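Putative cell invasion protein with MAC/Perforin domain (Bacteroides thetaiotaomicron VPI-5482, PDB 3KK7) is of unknown function but carries a membrane-attack complex/perforin domain and may take part in cell invasion or membrane attack. Local coordinates at residues 215-221 with 333-339. Numbering follows the deposited sequence.
Sequences GYYTGGR and HTMIDLQ
Met-335, a selenomethionine, lays its SE over one face of the Tyr-216 ring, 4.0 Å from the centroid and 18° off the normal, a Met-aromatic contact. Its CG stands anti to the backbone N (chi1 176°), which carries the flexible chain across the tyrosine, while Leu-338 CD2 packs against Tyr-216 CB. This buried face of the antiparallel pairing is closely filled, and Tyr-216 OH reaches on to Ala-52 O. On the other face Tyr-217 is partly exposed: Gln-339 CG sits over its ring, and the Gln-339 amide gives Tyr-216 O a nearly straight bond (NE2 to O 3.2 Å) while OE1 takes Asn-172. Ile-336 N bonds Tyr-217 O (3.0 Å). At the corner, a CB on Gly-219 would jam against Thr-218 O and press on Ile-336 CD1, so glycine fits; its N and O both pair with Thr-334. Past this corner Arg-221 runs extended beside Ile-336, bringing NH1 to 2.8 Å from Ile-336 O. NH1 also bonds Ile-69 O, whereas its long salt bridge to Asp-337 OD2 (3.9 Å), out of the guanidinium plane with no N-H aimed at it, probably acts through charge only. A leucine in place of Arg-221 would probably leave Ile-336 O and Ile-69 O without this shared donor. Strand 334-338 is thus joined to both sides of the corner in the MACPF sheet, by backbone bonds before it and a buried cation after it, probably balanced by Asp-337, itself salt-bridged to Lys-104, and more weakly by Glu-165 and Glu-161.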
ATOM      1  N   GLY A 215       1.551 -14.585  -2.771  1.00 22.63           N
ATOM      2  CA  GLY A 215       2.408 -15.783  -2.615  1.00 22.76           C
ATOM      3  C   GLY A 215       2.880 -16.055  -1.187  1.00 23.05           C
ATOM      4  O   GLY A 215       3.690 -15.329  -0.633  1.00 23.09           O
ATOM      5  N   TYR A 216       2.384 -17.117  -0.570  1.00 23.52           N
ATOM      6  CA  TYR A 216       2.796 -17.433   0.788  1.00 23.38           C
ATOM      7  C   TYR A 216       2.951 -18.908   1.016  1.00 23.43           C
ATOM      8  O   TYR A 216       2.632 -19.705   0.139  1.00 22.99           O
ATOM      9  CB  TYR A 216       1.815 -16.849   1.799  1.00 23.41           C
ATOM     10  CG  TYR A 216       0.368 -17.336   1.768  1.00 23.71           C
ATOM     11  CD1 TYR A 216      -0.050 -18.418   2.537  1.00 22.09           C
ATOM     12  CD2 TYR A 216      -0.601 -16.637   1.028  1.00 23.85           C
ATOM     13  CE1 TYR A 216      -1.388 -18.811   2.559  1.00 22.05           C
ATOM     14  CE2 TYR A 216      -1.932 -17.027   1.021  1.00 23.55           C
ATOM     15  CZ  TYR A 216      -2.336 -18.111   1.789  1.00 23.51           C
ATOM     16  OH  TYR A 216      -3.687 -18.470   1.762  1.00 18.76           O
ATOM     17  N   TYR A 217       3.458 -19.255   2.202  1.00 23.71           N
ATOM     18  CA  TYR A 217       3.589 -20.644   2.628  1.00 23.57           C
ATOM     19  C   TYR A 217       2.623 -20.939   3.747  1.00 23.34           C
ATOM     20  O   TYR A 217       2.246 -20.041   4.498  1.00 23.43           O
ATOM     21  CB  TYR A 217       4.997 -20.910   3.112  1.00 23.88           C
ATOM     22  CG  TYR A 217       6.035 -20.773   2.035  1.00 24.47           C
ATOM     23  CD1 TYR A 217       6.279 -21.810   1.151  1.00 25.61           C
ATOM     24  CD2 TYR A 217       6.778 -19.602   1.900  1.00 24.75           C
ATOM     25  CE1 TYR A 217       7.244 -21.691   0.180  1.00 25.66           C
ATOM     26  CE2 TYR A 217       7.736 -19.475   0.935  1.00 25.16           C
ATOM     27  CZ  TYR A 217       7.958 -20.524   0.076  1.00 24.25           C
ATOM     28  OH  TYR A 217       8.892 -20.406  -0.890  1.00 25.90           O
ATOM     29  N   THR A 218       2.196 -22.204   3.837  1.00 23.30           N
ATOM     30  CA  THR A 218       1.353 -22.649   4.939  1.00 22.64           C
ATOM     31  C   THR A 218       2.028 -23.714   5.752  1.00 22.63           C
ATOM     32  O   THR A 218       2.861 -24.470   5.238  1.00 23.04           O
ATOM     33  CB  THR A 218       0.026 -23.241   4.477  1.00 22.40           C
ATOM     34  OG1 THR A 218       0.278 -24.353   3.611  1.00 21.77           O
ATOM     35  CG2 THR A 218      -0.816 -22.177   3.796  1.00 21.15           C
ATOM     36  N   GLY A 219       1.639 -23.773   7.020  1.00 22.07           N
ATOM     37  CA  GLY A 219       2.122 -24.784   7.925  1.00 22.15           C
ATOM     38  C   GLY A 219       1.985 -24.344   9.363  1.00 22.30           C
ATOM     39  O   GLY A 219       0.943 -23.814   9.749  1.00 21.44           O
ATOM     40  N   GLY A 220       3.038 -24.605  10.145  1.00 22.53           N
ATOM     41  CA  GLY A 220       3.182 -24.102  11.514  1.00 23.02           C
ATOM     42  C   GLY A 220       4.526 -23.388  11.665  1.00 22.94           C
ATOM     43  O   GLY A 220       5.440 -23.677  10.946  1.00 23.04           O
ATOM     44  N   ARG A 221       4.645 -22.449  12.586  1.00 23.25           N
ATOM     45  CA  ARG A 221       5.911 -21.738  12.789  1.00 23.80           C
ATOM     46  C   ARG A 221       6.071 -21.321  14.229  1.00 24.25           C
ATOM     47  O   ARG A 221       5.100 -20.883  14.834  1.00 24.82           O
ATOM     48  CB  ARG A 221       5.941 -20.472  11.941  1.00 24.03           C
ATOM     49  CG  ARG A 221       7.101 -19.501  12.196  1.00 24.47           C
ATOM     50  CD  ARG A 221       7.015 -18.350  11.201  1.00 26.06           C
ATOM     51  NE  ARG A 221       8.159 -17.450  11.250  1.00 27.81           N
ATOM     52  CZ  ARG A 221       8.292 -16.364  10.491  1.00 28.12           C
ATOM     53  NH1 ARG A 221       7.351 -16.030   9.621  1.00 29.83           N
ATOM     54  NH2 ARG A 221       9.358 -15.596  10.615  1.00 27.17           N
ATOM     55  N   HIS A 333      -3.070 -25.911  10.290  1.00 28.73           N
ATOM     56  CA  HIS A 333      -2.086 -25.099   9.598  1.00 28.29           C
ATOM     57  C   HIS A 333      -2.622 -23.697   9.287  1.00 27.91           C
ATOM     58  O   HIS A 333      -3.832 -23.473   9.270  1.00 28.77           O
ATOM     59  CB  HIS A 333      -1.623 -25.833   8.349  1.00 27.91           C
ATOM     60  CG  HIS A 333      -0.839 -27.063   8.658  1.00 28.18           C
ATOM     61  ND1 HIS A 333      -0.139 -27.761   7.700  1.00 27.56           N
ATOM     62  CD2 HIS A 333      -0.604 -27.698   9.836  1.00 27.79           C
ATOM     63  CE1 HIS A 333       0.467 -28.791   8.271  1.00 28.18           C
ATOM     64  NE2 HIS A 333       0.201 -28.777   9.566  1.00 26.15           N
ATOM     65  N   THR A 334      -1.725 -22.744   9.087  1.00 26.86           N
ATOM     66  CA  THR A 334      -2.143 -21.390   8.760  1.00 26.08           C
ATOM     67  C   THR A 334      -1.054 -20.765   7.902  1.00 25.40           C
ATOM     68  O   THR A 334      -0.101 -21.442   7.549  1.00 24.37           O
ATOM     69  CB  THR A 334      -2.435 -20.562  10.028  1.00 25.82           C
ATOM     70  OG1 THR A 334      -3.074 -19.336   9.650  1.00 26.79           O
ATOM     71  CG2 THR A 334      -1.151 -20.256  10.805  1.00 25.02           C
HETATM   72  N   MSE A 335      -1.208 -19.499   7.542  1.00 25.45           N
HETATM   73  CA  MSE A 335      -0.153 -18.797   6.810  1.00 25.97           C
HETATM   74  C   MSE A 335       1.038 -18.547   7.749  1.00 25.90           C
HETATM   75  O   MSE A 335       0.860 -17.956   8.799  1.00 25.66           O
HETATM   76  CB  MSE A 335      -0.667 -17.468   6.274  1.00 26.29           C
HETATM   77  CG  MSE A 335       0.402 -16.617   5.579  1.00 26.31           C
HETATM   78 SE   MSE A 335      -0.428 -15.062   4.788  0.75 25.44          SE
HETATM   79  CE  MSE A 335       0.297 -13.634   5.885  1.00 26.68           C
ATOM     80  N   ILE A 336       2.241 -18.973   7.351  1.00 25.82           N
ATOM     81  CA  ILE A 336       3.415 -18.873   8.207  1.00 25.33           C
ATOM     82  C   ILE A 336       4.629 -18.080   7.677  1.00 25.65           C
ATOM     83  O   ILE A 336       5.536 -17.768   8.456  1.00 25.00           O
ATOM     84  CB  ILE A 336       3.880 -20.259   8.625  1.00 25.27           C
ATOM     85  CG1 ILE A 336       4.285 -21.086   7.410  1.00 25.74           C
ATOM     86  CG2 ILE A 336       2.796 -20.936   9.412  1.00 24.09           C
ATOM     87  CD1 ILE A 336       5.096 -22.328   7.758  1.00 24.14           C
ATOM     88  N   ASP A 337       4.668 -17.758   6.385  1.00 25.87           N
ATOM     89  CA  ASP A 337       5.801 -16.999   5.808  1.00 25.95           C
ATOM     90  C   ASP A 337       5.421 -16.612   4.399  1.00 25.96           C
ATOM     91  O   ASP A 337       4.412 -17.086   3.878  1.00 25.95           O
ATOM     92  CB  ASP A 337       7.100 -17.828   5.781  1.00 26.07           C
ATOM     93  CG  ASP A 337       8.369 -16.988   6.051  1.00 27.54           C
ATOM     94  OD1 ASP A 337       8.377 -15.799   5.646  1.00 28.09           O
ATOM     95  OD2 ASP A 337       9.360 -17.525   6.645  1.00 26.28           O
ATOM     96  N   LEU A 338       6.232 -15.765   3.781  1.00 25.72           N
ATOM     97  CA  LEU A 338       5.938 -15.234   2.459  1.00 25.42           C
ATOM     98  C   LEU A 338       6.943 -15.762   1.423  1.00 25.30           C
ATOM     99  O   LEU A 338       8.099 -15.994   1.729  1.00 24.46           O
ATOM    100  CB  LEU A 338       5.986 -13.706   2.484  1.00 25.29           C
ATOM    101  CG  LEU A 338       4.961 -13.002   3.379  1.00 26.44           C
ATOM    102  CD1 LEU A 338       5.301 -11.527   3.542  1.00 26.67           C
ATOM    103  CD2 LEU A 338       3.534 -13.151   2.837  1.00 26.93           C
ATOM    104  N   GLN A 339       6.458 -15.966   0.201  1.00 24.95           N
ATOM    105  CA  GLN A 339       7.292 -16.295  -0.932  1.00 24.54           C
ATOM    106  C   GLN A 339       7.968 -15.038  -1.401  1.00 24.24           C
ATOM    107  O   GLN A 339       7.445 -13.944  -1.212  1.00 23.92           O
ATOM    108  CB  GLN A 339       6.438 -16.808  -2.092  1.00 24.38           C
ATOM    109  CG  GLN A 339       5.799 -18.131  -1.846  1.00 22.93           C
ATOM    110  CD  GLN A 339       4.997 -18.611  -3.046  1.00 22.05           C
ATOM    111  OE1 GLN A 339       5.403 -18.413  -4.209  1.00 18.46           O
ATOM    112  NE2 GLN A 339       3.871 -19.292  -2.771  1.00 18.67           N
TER